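Local coordinates for monosaccharide ABC transporter substrate-binding protein, CUT2 family (Acidothermus cellulolyticus, PDB 4RU1) that binds myo-inositol in the cleft between its two lobes and probably delivers it, as a solute-binding protein, to an ABC-type sugar transporter, at residues A[25-36]-A[104-112]; A[39-50]-A[254-265]. All blocks are in the same frame, centred on the assembly; numbering follows the deposited sequence. Where two conformers were deposited one is given.

Overall arrangement
Both contacts lie in the same lobe of this two-lobed binding protein, their centres about 13 Å apart, and both use helix 35-49. Contact 1 joins the C-terminal ends of strands 21-27 and 104-107 and supplies five residues of the inositol pocket; its centre lies about 7 Å from the centre of the chain. Contact 2 packs helix 35-49 against helix 253-270 on one side of the parallel sheet, its centre about 16 Å from that of the chain. They meet where Glu256 OE1 of contact 2 probably accepts a hydrogen bond from Asn108 ND2 of contact 1 at 3.0 Å, a second-shell tie to a ligand-binding amide. They also meet where Met25 CE packs on Ala43 CB, 3.7 Å apart.

Contact 1. Residues A[25-36]-A[104-112]; sequences MITHQQPGDTFW and VVAFNAGID. With INS (1,2,3,4,5,6-hexahydroxy-cyclohexane), chain M.
The edge of the Trp36 indole meets the Phe107 ring, CZ3 to CE2 at 4.1 Å, while Asn108 OD1 lies obliquely to the indole. Phe35 CD2 covers one indole face and Gln29 CB the other; inositol O4 lies at the indole edge, near its plane, and accepts from NE1. Inositol C1 stands over the centre of the Phe35 ring, 3.9 Å above its plane, as suits the apolar C-H side of a cyclitol; Asn108 ND2 sits at the ring's edge. His28, its ND1 bonded to Thr83, gives NE2 to inositol O5 at 3.0 Å and turns its edge to Asn108 OD1.

Asn108 reaches into the pocket because its chi1 of -177° carries the amide away from the backbone N, and there the amide both accepts and donates: OD1 takes the O5 hydroxyl at 2.7 Å, and ND2 gives to O6 at 2.9 Å. Asp33 suits its place through two oxygens, OD2 accepting from inositol O3 at 2.6 Å and OD1 capping Phe35 N. Behind this polar layer Phe107, set against Ala81 of the intervening strand 79-82, provides the apolar backing, with Met25 CG 3.8 Å from its CZ and the sulfur in an oblique Met-aromatic contact. Loops at the C-terminal ends of parallel strands, carrying aromatic and polar groups to a sugar-like ligand, are typical of the periplasmic binding protein cleft.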
loop_
_atom_site.group_PDB
_atom_site.type_symbol
_atom_site.label_atom_id
_atom_site.label_comp_id
_atom_site.label_asym_id
_atom_site.label_seq_id
_atom_site.Cartn_x
_atom_site.Cartn_y
_atom_site.Cartn_z
ATOM N N MET A 25 -9.514 7.995 -10.649
ATOM C CA MET A 25 -8.580 7.190 -9.774
ATOM C C MET A 25 -9.340 5.960 -9.314
ATOM O O MET A 25 -10.428 6.083 -8.674
ATOM C CB MET A 25 -8.090 7.968 -8.573
ATOM C CG MET A 25 -7.252 7.222 -7.595
ATOM S SD MET A 25 -6.404 8.281 -6.282
ATOM C CE MET A 25 -5.036 8.855 -7.309
ATOM N N ILE A 26 -8.826 4.776 -9.689
ATOM C CA ILE A 26 -9.494 3.498 -9.524
ATOM C C ILE A 26 -8.616 2.598 -8.699
ATOM O O ILE A 26 -7.444 2.340 -9.030
ATOM C CB ILE A 26 -9.724 2.910 -10.887
ATOM C CG1 ILE A 26 -10.651 3.836 -11.687
ATOM C CG2 ILE A 26 -10.415 1.571 -10.761
ATOM C CD1 ILE A 26 -10.723 3.496 -13.177
ATOM N N THR A 27 -9.145 2.148 -7.568
ATOM C CA THR A 27 -8.362 1.346 -6.666
ATOM C C THR A 27 -9.121 0.069 -6.215
ATOM O O THR A 27 -10.231 -0.245 -6.613
ATOM C CB THR A 27 -7.962 2.159 -5.444
ATOM O OG1 THR A 27 -9.048 2.084 -4.522
ATOM C CG2 THR A 27 -7.613 3.571 -5.776
ATOM N N HIS A 28 -8.395 -0.733 -5.452
ATOM C CA HIS A 28 -8.872 -1.982 -4.849
ATOM C C HIS A 28 -9.246 -1.862 -3.381
ATOM O O HIS A 28 -9.401 -2.882 -2.743
ATOM C CB HIS A 28 -7.791 -3.034 -5.026
ATOM C CG HIS A 28 -6.484 -2.679 -4.355
ATOM N ND1 HIS A 28 -5.502 -1.953 -5.017
ATOM C CD2 HIS A 28 -5.986 -2.957 -3.139
ATOM C CE1 HIS A 28 -4.468 -1.811 -4.233
ATOM N NE2 HIS A 28 -4.737 -2.389 -3.079
ATOM N N GLN A 29 -9.375 -0.608 -2.879
ATOM C CA GLN A 29 -9.673 -0.278 -1.489
ATOM C C GLN A 29 -10.836 -1.157 -0.984
ATOM O O GLN A 29 -11.923 -1.194 -1.621
ATOM C CB GLN A 29 -10.013 1.186 -1.367
ATOM C CG GLN A 29 -10.625 1.534 -0.041
ATOM C CD GLN A 29 -10.955 2.962 0.120
ATOM O OE1 GLN A 29 -11.024 3.720 -0.834
ATOM N NE2 GLN A 29 -11.116 3.374 1.360
ATOM N N GLN A 30 -10.581 -1.866 0.104
ATOM C CA GLN A 30 -11.680 -2.474 0.871
ATOM C C GLN A 30 -12.386 -1.370 1.608
ATOM O O GLN A 30 -11.744 -0.537 2.273
ATOM C CB GLN A 30 -11.115 -3.448 1.869
ATOM C CG GLN A 30 -12.120 -4.071 2.801
ATOM C CD GLN A 30 -12.912 -5.174 2.109
ATOM O OE1 GLN A 30 -12.374 -5.974 1.342
ATOM N NE2 GLN A 30 -14.197 -5.210 2.367
ATOM N N PRO A 31 -13.716 -1.334 1.588
ATOM C CA PRO A 31 -14.364 -0.264 2.385
ATOM C C PRO A 31 -13.962 -0.254 3.827
ATOM O O PRO A 31 -13.794 -1.345 4.431
ATOM C CB PRO A 31 -15.863 -0.598 2.253
ATOM C CG PRO A 31 -15.929 -1.208 0.868
ATOM C CD PRO A 31 -14.652 -2.032 0.681
ATOM N N GLY A 32 -13.587 0.915 4.301
ATOM C CA GLY A 32 -13.159 1.081 5.681
ATOM C C GLY A 32 -11.654 0.952 5.935
ATOM O O GLY A 32 -11.229 1.031 7.072
ATOM N N ASP A 33 -10.868 0.712 4.884
ATOM C CA ASP A 33 -9.406 0.659 4.967
ATOM C C ASP A 33 -8.890 2.101 4.877
ATOM O O ASP A 33 -8.837 2.724 3.795
ATOM C CB ASP A 33 -8.846 -0.265 3.903
ATOM C CG ASP A 33 -7.303 -0.351 3.972
ATOM O OD1 ASP A 33 -6.740 0.365 4.833
ATOM O OD2 ASP A 33 -6.722 -1.132 3.171
ATOM N N THR A 34 -8.528 2.646 6.036
ATOM C CA THR A 34 -8.190 4.014 6.186
ATOM C C THR A 34 -6.878 4.430 5.475
ATOM O O THR A 34 -6.594 5.590 5.280
ATOM C CB THR A 34 -8.141 4.452 7.646
ATOM O OG1 THR A 34 -7.185 3.678 8.333
ATOM C CG2 THR A 34 -9.530 4.334 8.273
ATOM N N PHE A 35 -6.082 3.447 5.084
ATOM C CA PHE A 35 -4.873 3.747 4.316
ATOM C C PHE A 35 -5.197 4.591 3.122
ATOM O O PHE A 35 -4.488 5.510 2.803
ATOM C CB PHE A 35 -4.223 2.460 3.805
ATOM C CG PHE A 35 -3.132 2.684 2.804
ATOM C CD1 PHE A 35 -1.876 2.987 3.202
ATOM C CD2 PHE A 35 -3.375 2.445 1.454
ATOM C CE1 PHE A 35 -0.850 3.121 2.244
ATOM C CE2 PHE A 35 -2.399 2.590 0.518
ATOM C CZ PHE A 35 -1.141 2.963 0.930
ATOM N N TRP A 36 -6.335 4.339 2.516
ATOM C CA TRP A 36 -6.724 4.889 1.201
ATOM C C TRP A 36 -7.163 6.364 1.429
ATOM O O TRP A 36 -7.203 7.166 0.486
ATOM C CB TRP A 36 -7.791 4.020 0.520
ATOM C CG TRP A 36 -7.189 2.765 0.098
ATOM C CD1 TRP A 36 -7.130 1.569 0.822
ATOM C CD2 TRP A 36 -6.351 2.583 -1.032
ATOM N NE1 TRP A 36 -6.327 0.636 0.139
ATOM C CE2 TRP A 36 -5.829 1.262 -0.982
ATOM C CE3 TRP A 36 -5.969 3.414 -2.120
ATOM C CZ2 TRP A 36 -4.987 0.780 -1.987
ATOM C CZ3 TRP A 36 -5.136 2.905 -3.080
ATOM C CH2 TRP A 36 -4.631 1.640 -3.000
ATOM N N VAL A 104 -2.716 6.320 -19.010
ATOM C CA VAL A 104 -2.844 5.696 -17.695
ATOM C C VAL A 104 -1.525 5.721 -16.937
ATOM O O VAL A 104 -0.419 5.589 -17.507
ATOM C CB VAL A 104 -3.355 4.261 -17.781
ATOM C CG1 VAL A 104 -2.361 3.467 -18.565
ATOM C CG2 VAL A 104 -3.550 3.676 -16.405
ATOM N N VAL A 105 -1.683 5.958 -15.654
ATOM C CA VAL A 105 -0.614 5.858 -14.663
ATOM C C VAL A 105 -1.040 4.824 -13.660
ATOM O O VAL A 105 -2.208 4.795 -13.283
ATOM C CB VAL A 105 -0.267 7.201 -14.044
ATOM C CG1 VAL A 105 0.717 7.083 -12.861
ATOM C CG2 VAL A 105 0.365 8.094 -15.130
ATOM N N ALA A 106 -0.099 3.948 -13.260
ATOM C CA ALA A 106 -0.355 2.902 -12.253
ATOM C C ALA A 106 0.278 3.313 -10.940
ATOM O O ALA A 106 1.218 4.118 -10.924
ATOM C CB ALA A 106 0.060 1.536 -12.705
ATOM N N PHE A 107 -0.274 2.876 -9.832
ATOM C CA PHE A 107 0.285 3.256 -8.581
ATOM C C PHE A 107 -0.103 2.216 -7.525
ATOM O O PHE A 107 -1.033 1.400 -7.717
ATOM C CB PHE A 107 -0.106 4.700 -8.156
ATOM C CG PHE A 107 -1.539 4.838 -7.726
ATOM C CD1 PHE A 107 -2.572 4.882 -8.640
ATOM C CD2 PHE A 107 -1.822 5.029 -6.388
ATOM C CE1 PHE A 107 -3.910 4.996 -8.233
ATOM C CE2 PHE A 107 -3.148 5.113 -5.973
ATOM C CZ PHE A 107 -4.159 5.150 -6.884
ATOM N N ASN A 108 0.679 2.179 -6.445
ATOM C CA ASN A 108 0.448 1.437 -5.225
ATOM C C ASN A 108 0.627 -0.108 -5.366
ATOM O O ASN A 108 1.344 -0.701 -4.552
ATOM C CB ASN A 108 -0.889 1.682 -4.613
ATOM C CG ASN A 108 -1.051 0.939 -3.321
ATOM O OD1 ASN A 108 -1.700 -0.112 -3.298
ATOM N ND2 ASN A 108 -0.468 1.409 -2.258
ATOM N N ALA A 109 -0.014 -0.729 -6.358
ATOM C CA ALA A 109 0.123 -2.146 -6.595
ATOM C C ALA A 109 0.369 -2.409 -8.037
ATOM O O ALA A 109 -0.297 -1.835 -8.867
ATOM C CB ALA A 109 -1.088 -2.884 -6.145
ATOM N N GLY A 110 1.224 -3.394 -8.321
ATOM C CA GLY A 110 1.541 -3.867 -9.674
ATOM C C GLY A 110 2.863 -3.373 -10.243
ATOM O O GLY A 110 2.952 -3.184 -11.432
ATOM N N ILE A 111 3.874 -3.151 -9.416
ATOM C CA ILE A 111 5.113 -2.556 -9.873
ATOM C C ILE A 111 5.786 -3.448 -10.975
ATOM O O ILE A 111 6.423 -2.918 -11.845
ATOM C CB ILE A 111 6.087 -2.293 -8.697
ATOM C CG1 ILE A 111 7.284 -1.451 -9.172
ATOM C CG2 ILE A 111 6.611 -3.630 -8.083
ATOM C CD1 ILE A 111 8.147 -0.961 -8.041
ATOM N N ASP A 112 5.605 -4.775 -10.904
ATOM C CA ASP A 112 6.167 -5.737 -11.885
ATOM C C ASP A 112 5.357 -5.860 -13.205
ATOM O O ASP A 112 5.829 -6.433 -14.207
ATOM C CB ASP A 112 6.235 -7.138 -11.232
ATOM C CG ASP A 112 6.988 -7.156 -9.889
ATOM O OD1 ASP A 112 8.072 -6.527 -9.768
ATOM O OD2 ASP A 112 6.491 -7.846 -8.955
HETATM C C1 INS M . -1.048 -0.995 2.051
HETATM C C2 INS M . -2.122 -1.625 2.924
HETATM C C3 INS M . -3.471 -1.519 2.213
HETATM C C4 INS M . -3.440 -2.034 0.791
HETATM C C5 INS M . -2.408 -1.335 -0.035
HETATM C C6 INS M . -1.034 -1.390 0.575
HETATM O O1 INS M . 0.265 -1.110 2.620
HETATM O O2 INS M . -1.794 -3.023 2.997
HETATM O O3 INS M . -4.388 -2.307 2.997
HETATM O O4 INS M . -4.743 -1.904 0.169
HETATM O O5 INS M . -2.282 -1.903 -1.358
HETATM O O6 INS M . -0.082 -0.592 -0.188
#

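Contact 2. Residues A[39-50]-A[254-265]; sequences IRKGALAAAAKD and YVEGYEAVDSLW
Tyr254 lays its ring over Gly42, beginning a close parallel helix pair that flanks the sheet of this alpha/beta lobe; the axes approach to 6.4 Å and cross at -34°. A chi1 of -175°, which sets CG opposite the backbone N, swings the ring back across helix 35-49, and Gly42 CA stands 3.6 Å from its centroid in a CH-pi contact. Gly42 CA also faces Tyr254 O, a place where a beta carbon would collide with that oxygen.

Glu256 passes beside Ile39, whose CD1 touches OE1, while its carboxylate is hydrogen-bonded to Gln251. Gly257 repeats the logic of Gly42 from the other helix: its CA points almost straight at Ile39 O (3.6 Å, 176° at the hydrogen), and its own O meets Ala43 CA. Two glycines thus let the backbones come together through CA-H...O contacts.

Tyr258 is a knob among Gly42, Ala45, Ala46 and Lys49. Ala46 CB lies over one face of its ring, and the bent Lys49 chain brings NZ to the ring edge, where it donates to OH at 2.6 Å. Val261 spreads its methyls over Ala43, Ala46 and Ala47, whose small side chains suit so close an approach; its CG1 is 3.8 Å from Ala46 CB.

Asp262 OD1 lies 2.5 Å from Asp50 OD2, the carboxylates nearly coplanar; two acid oxygens this close suggest, without proving, a shared proton. Trp265 closes the row with one face toward the Asp50 carboxylate, its CD1 3.5 Å from Asp50 CB.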
loop_
_atom_site.group_PDB
_atom_site.type_symbol
_atom_site.label_atom_id
_atom_site.label_comp_id
_atom_site.label_asym_id
_atom_site.label_seq_id
_atom_site.Cartn_x
_atom_site.Cartn_y
_atom_site.Cartn_z
ATOM N N ILE A 39 -3.988 8.263 0.656
ATOM C CA ILE A 39 -3.873 8.286 -0.832
ATOM C C ILE A 39 -4.775 9.376 -1.379
ATOM O O ILE A 39 -4.327 10.227 -2.200
ATOM C CB ILE A 39 -4.328 6.930 -1.419
ATOM C CG1 ILE A 39 -3.383 5.804 -0.974
ATOM C CG2 ILE A 39 -4.613 7.014 -2.930
ATOM C CD1 ILE A 39 -2.095 5.751 -1.798
ATOM N N ARG A 40 -6.008 9.384 -0.908
ATOM C CA ARG A 40 -6.957 10.377 -1.442
ATOM C C ARG A 40 -6.637 11.838 -1.089
ATOM O O ARG A 40 -6.787 12.771 -1.892
ATOM C CB ARG A 40 -8.347 10.006 -0.996
ATOM C CG ARG A 40 -8.825 8.768 -1.720
ATOM C CD ARG A 40 -10.167 8.216 -1.253
ATOM N NE ARG A 40 -11.190 9.090 -1.771
ATOM C CZ ARG A 40 -12.502 8.890 -1.648
ATOM N NH1 ARG A 40 -12.979 7.831 -1.010
ATOM N NH2 ARG A 40 -13.349 9.760 -2.178
ATOM N N LYS A 41 -6.096 12.068 0.099
ATOM C CA LYS A 41 -5.663 13.457 0.496
ATOM C C LYS A 41 -4.549 13.931 -0.423
ATOM O O LYS A 41 -4.591 15.041 -0.956
ATOM C CB LYS A 41 -5.246 13.562 1.937
ATOM C CG LYS A 41 -6.425 13.507 2.946
ATOM C CD LYS A 41 -5.971 13.789 4.377
ATOM C CE LYS A 41 -7.107 13.631 5.388
ATOM N NZ LYS A 41 -7.863 12.326 5.260
ATOM N N GLY A 42 -3.574 13.061 -0.725
ATOM C CA GLY A 42 -2.569 13.440 -1.754
ATOM C C GLY A 42 -3.068 13.753 -3.149
ATOM O O GLY A 42 -2.781 14.796 -3.779
ATOM N N ALA A 43 -3.956 12.888 -3.569
ATOM C CA ALA A 43 -4.566 13.034 -4.892
ATOM C C ALA A 43 -5.375 14.335 -4.972
ATOM O O ALA A 43 -5.315 15.014 -6.011
ATOM C CB ALA A 43 -5.435 11.812 -5.203
ATOM N N LEU A 44 -6.176 14.646 -3.942
ATOM C CA LEU A 44 -6.984 15.889 -3.945
ATOM C C LEU A 44 -6.106 17.104 -3.816
ATOM O O LEU A 44 -6.462 18.158 -4.369
ATOM C CB LEU A 44 -8.043 15.847 -2.805
ATOM C CG LEU A 44 -9.177 14.829 -3.058
ATOM C CD1 LEU A 44 -10.041 14.615 -1.826
ATOM C CD2 LEU A 44 -10.025 15.293 -4.244
ATOM N N ALA A 45 -4.934 16.961 -3.193
ATOM C CA ALA A 45 -4.043 18.171 -3.046
ATOM C C ALA A 45 -3.467 18.524 -4.427
ATOM O O ALA A 45 -3.347 19.725 -4.807
ATOM C CB ALA A 45 -2.925 17.902 -2.056
ATOM N N ALA A 46 -3.140 17.483 -5.225
ATOM C CA ALA A 46 -2.716 17.681 -6.612
ATOM C C ALA A 46 -3.815 18.215 -7.495
ATOM O O ALA A 46 -3.590 19.128 -8.339
ATOM C CB ALA A 46 -2.174 16.422 -7.252
ATOM N N ALA A 47 -4.992 17.672 -7.290
ATOM C CA ALA A 47 -6.130 17.918 -8.166
ATOM C C ALA A 47 -6.548 19.404 -7.976
ATOM O O ALA A 47 -6.866 20.098 -8.977
ATOM C CB ALA A 47 -7.286 16.871 -7.911
ATOM N N ALA A 48 -6.527 19.876 -6.717
ATOM C CA ALA A 48 -6.816 21.279 -6.371
ATOM C C ALA A 48 -5.896 22.268 -7.138
ATOM O O ALA A 48 -6.302 23.316 -7.524
ATOM C CB ALA A 48 -6.712 21.474 -4.889
ATOM N N LYS A 49 -4.648 21.881 -7.378
ATOM C CA LYS A 49 -3.634 22.763 -7.992
ATOM C C LYS A 49 -3.667 22.648 -9.494
ATOM O O LYS A 49 -3.232 23.564 -10.197
ATOM C CB LYS A 49 -2.217 22.419 -7.442
ATOM C CG LYS A 49 -2.073 22.688 -5.935
ATOM C CD LYS A 49 -0.665 22.687 -5.367
ATOM C CE LYS A 49 0.051 21.430 -5.745
ATOM N NZ LYS A 49 1.427 21.261 -5.209
ATOM N N ASP A 50 -4.145 21.515 -10.004
ATOM C CA ASP A 50 -4.019 21.191 -11.438
ATOM C C ASP A 50 -5.321 21.361 -12.193
ATOM O O ASP A 50 -5.437 20.930 -13.343
ATOM C CB ASP A 50 -3.525 19.747 -11.568
ATOM C CG ASP A 50 -2.145 19.555 -11.043
ATOM O OD1 ASP A 50 -1.464 20.541 -10.714
ATOM O OD2 ASP A 50 -1.709 18.400 -10.883
ATOM N N TYR A 254 0.587 9.566 0.522
ATOM C CA TYR A 254 0.227 10.897 0.079
ATOM C C TYR A 254 0.904 11.189 -1.227
ATOM O O TYR A 254 0.324 11.767 -2.161
ATOM C CB TYR A 254 0.615 11.932 1.122
ATOM C CG TYR A 254 0.194 13.396 0.864
ATOM C CD1 TYR A 254 0.964 14.223 0.028
ATOM C CD2 TYR A 254 -0.999 13.950 1.428
ATOM C CE1 TYR A 254 0.594 15.550 -0.189
ATOM C CE2 TYR A 254 -1.346 15.298 1.228
ATOM C CZ TYR A 254 -0.540 16.076 0.437
ATOM O OH TYR A 254 -0.873 17.409 0.304
ATOM N N VAL A 255 2.177 10.792 -1.322
ATOM C CA VAL A 255 2.960 10.970 -2.541
ATOM C C VAL A 255 2.422 10.129 -3.701
ATOM O O VAL A 255 2.439 10.551 -4.854
ATOM C CB VAL A 255 4.455 10.756 -2.347
ATOM C CG1 VAL A 255 5.266 10.860 -3.642
ATOM C CG2 VAL A 255 4.965 11.774 -1.341
ATOM N N GLU A 256 2.138 8.865 -3.418
ATOM C CA GLU A 256 1.535 8.011 -4.437
ATOM C C GLU A 256 0.279 8.630 -5.069
ATOM O O GLU A 256 0.185 8.708 -6.294
ATOM C CB GLU A 256 1.186 6.655 -3.880
ATOM C CG GLU A 256 2.415 5.880 -3.381
ATOM C CD GLU A 256 2.106 4.535 -2.797
ATOM O OE1 GLU A 256 0.952 4.044 -2.811
ATOM O OE2 GLU A 256 3.054 3.913 -2.226
ATOM N N GLY A 257 -0.657 9.046 -4.241
ATOM C CA GLY A 257 -1.895 9.661 -4.770
ATOM C C GLY A 257 -1.665 10.990 -5.415
ATOM O O GLY A 257 -2.206 11.270 -6.482
ATOM N N TYR A 258 -0.806 11.814 -4.813
ATOM C CA TYR A 258 -0.443 13.079 -5.399
ATOM C C TYR A 258 0.194 12.967 -6.760
ATOM O O TYR A 258 -0.170 13.662 -7.734
ATOM C CB TYR A 258 0.465 13.896 -4.414
ATOM C CG TYR A 258 0.910 15.235 -4.958
ATOM C CD1 TYR A 258 2.024 15.333 -5.785
ATOM C CD2 TYR A 258 0.252 16.422 -4.589
ATOM C CE1 TYR A 258 2.459 16.572 -6.278
ATOM C CE2 TYR A 258 0.687 17.661 -5.058
ATOM C CZ TYR A 258 1.775 17.732 -5.901
ATOM O OH TYR A 258 2.218 18.988 -6.306
ATOM N N GLU A 259 1.189 12.111 -6.848
ATOM C CA GLU A 259 1.878 11.994 -8.116
ATOM C C GLU A 259 1.064 11.316 -9.213
ATOM O O GLU A 259 1.244 11.613 -10.424
ATOM C CB GLU A 259 3.185 11.247 -7.969
ATOM C CG GLU A 259 4.263 11.962 -7.093
ATOM C CD GLU A 259 4.647 13.381 -7.608
ATOM O OE1 GLU A 259 4.562 13.548 -8.841
ATOM O OE2 GLU A 259 5.069 14.225 -6.811
ATOM N N ALA A 260 0.194 10.387 -8.813
ATOM C CA ALA A 260 -0.684 9.759 -9.795
ATOM C C ALA A 260 -1.420 10.839 -10.553
ATOM O O ALA A 260 -1.506 10.814 -11.756
ATOM C CB ALA A 260 -1.693 8.826 -9.131
ATOM N N VAL A 261 -1.896 11.845 -9.841
ATOM C CA VAL A 261 -2.648 12.932 -10.443
ATOM C C VAL A 261 -1.692 13.910 -11.166
ATOM O O VAL A 261 -1.928 14.261 -12.339
ATOM C CB VAL A 261 -3.559 13.649 -9.465
ATOM C CG1 VAL A 261 -4.158 14.887 -10.103
ATOM C CG2 VAL A 261 -4.610 12.689 -8.978
ATOM N N ASP A 262 -0.691 14.425 -10.467
ATOM C CA ASP A 262 0.179 15.475 -11.015
ATOM C C ASP A 262 0.997 15.023 -12.210
ATOM O O ASP A 262 1.268 15.844 -13.117
ATOM C CB ASP A 262 1.058 16.047 -9.894
ATOM C CG ASP A 262 1.586 17.411 -10.218
ATOM O OD1 ASP A 262 0.769 18.341 -10.396
ATOM O OD2 ASP A 262 2.825 17.637 -10.212
ATOM N N SER A 263 1.394 13.762 -12.256
ATOM C CA SER A 263 2.082 13.192 -13.369
ATOM C C SER A 263 1.196 13.163 -14.599
ATOM O O SER A 263 1.690 13.370 -15.715
ATOM C CB SER A 263 2.708 11.846 -13.029
ATOM O OG SER A 263 1.737 10.787 -13.037
ATOM N N LEU A 264 -0.086 12.833 -14.407
ATOM C CA LEU A 264 -1.006 12.897 -15.559
ATOM C C LEU A 264 -1.144 14.340 -16.060
ATOM O O LEU A 264 -1.193 14.604 -17.289
ATOM C CB LEU A 264 -2.382 12.308 -15.204
ATOM C CG LEU A 264 -2.410 10.811 -15.159
ATOM C CD1 LEU A 264 -3.669 10.210 -14.521
ATOM C CD2 LEU A 264 -2.336 10.305 -16.577
ATOM N N TRP A 265 -1.098 15.284 -15.143
ATOM C CA TRP A 265 -1.203 16.703 -15.531
ATOM C C TRP A 265 0.061 17.075 -16.332
ATOM O O TRP A 265 -0.059 17.713 -17.375
ATOM C CB TRP A 265 -1.460 17.632 -14.335
ATOM C CG TRP A 265 -1.341 19.115 -14.611
ATOM C CD1 TRP A 265 -2.380 19.979 -14.872
ATOM C CD2 TRP A 265 -0.137 19.890 -14.631
ATOM N NE1 TRP A 265 -1.882 21.282 -15.028
ATOM C CE2 TRP A 265 -0.507 21.228 -14.925
ATOM C CE3 TRP A 265 1.219 19.576 -14.454
ATOM C CZ2 TRP A 265 0.432 22.241 -15.016
ATOM C CZ3 TRP A 265 2.155 20.592 -14.549
ATOM C CH2 TRP A 265 1.755 21.897 -14.857
#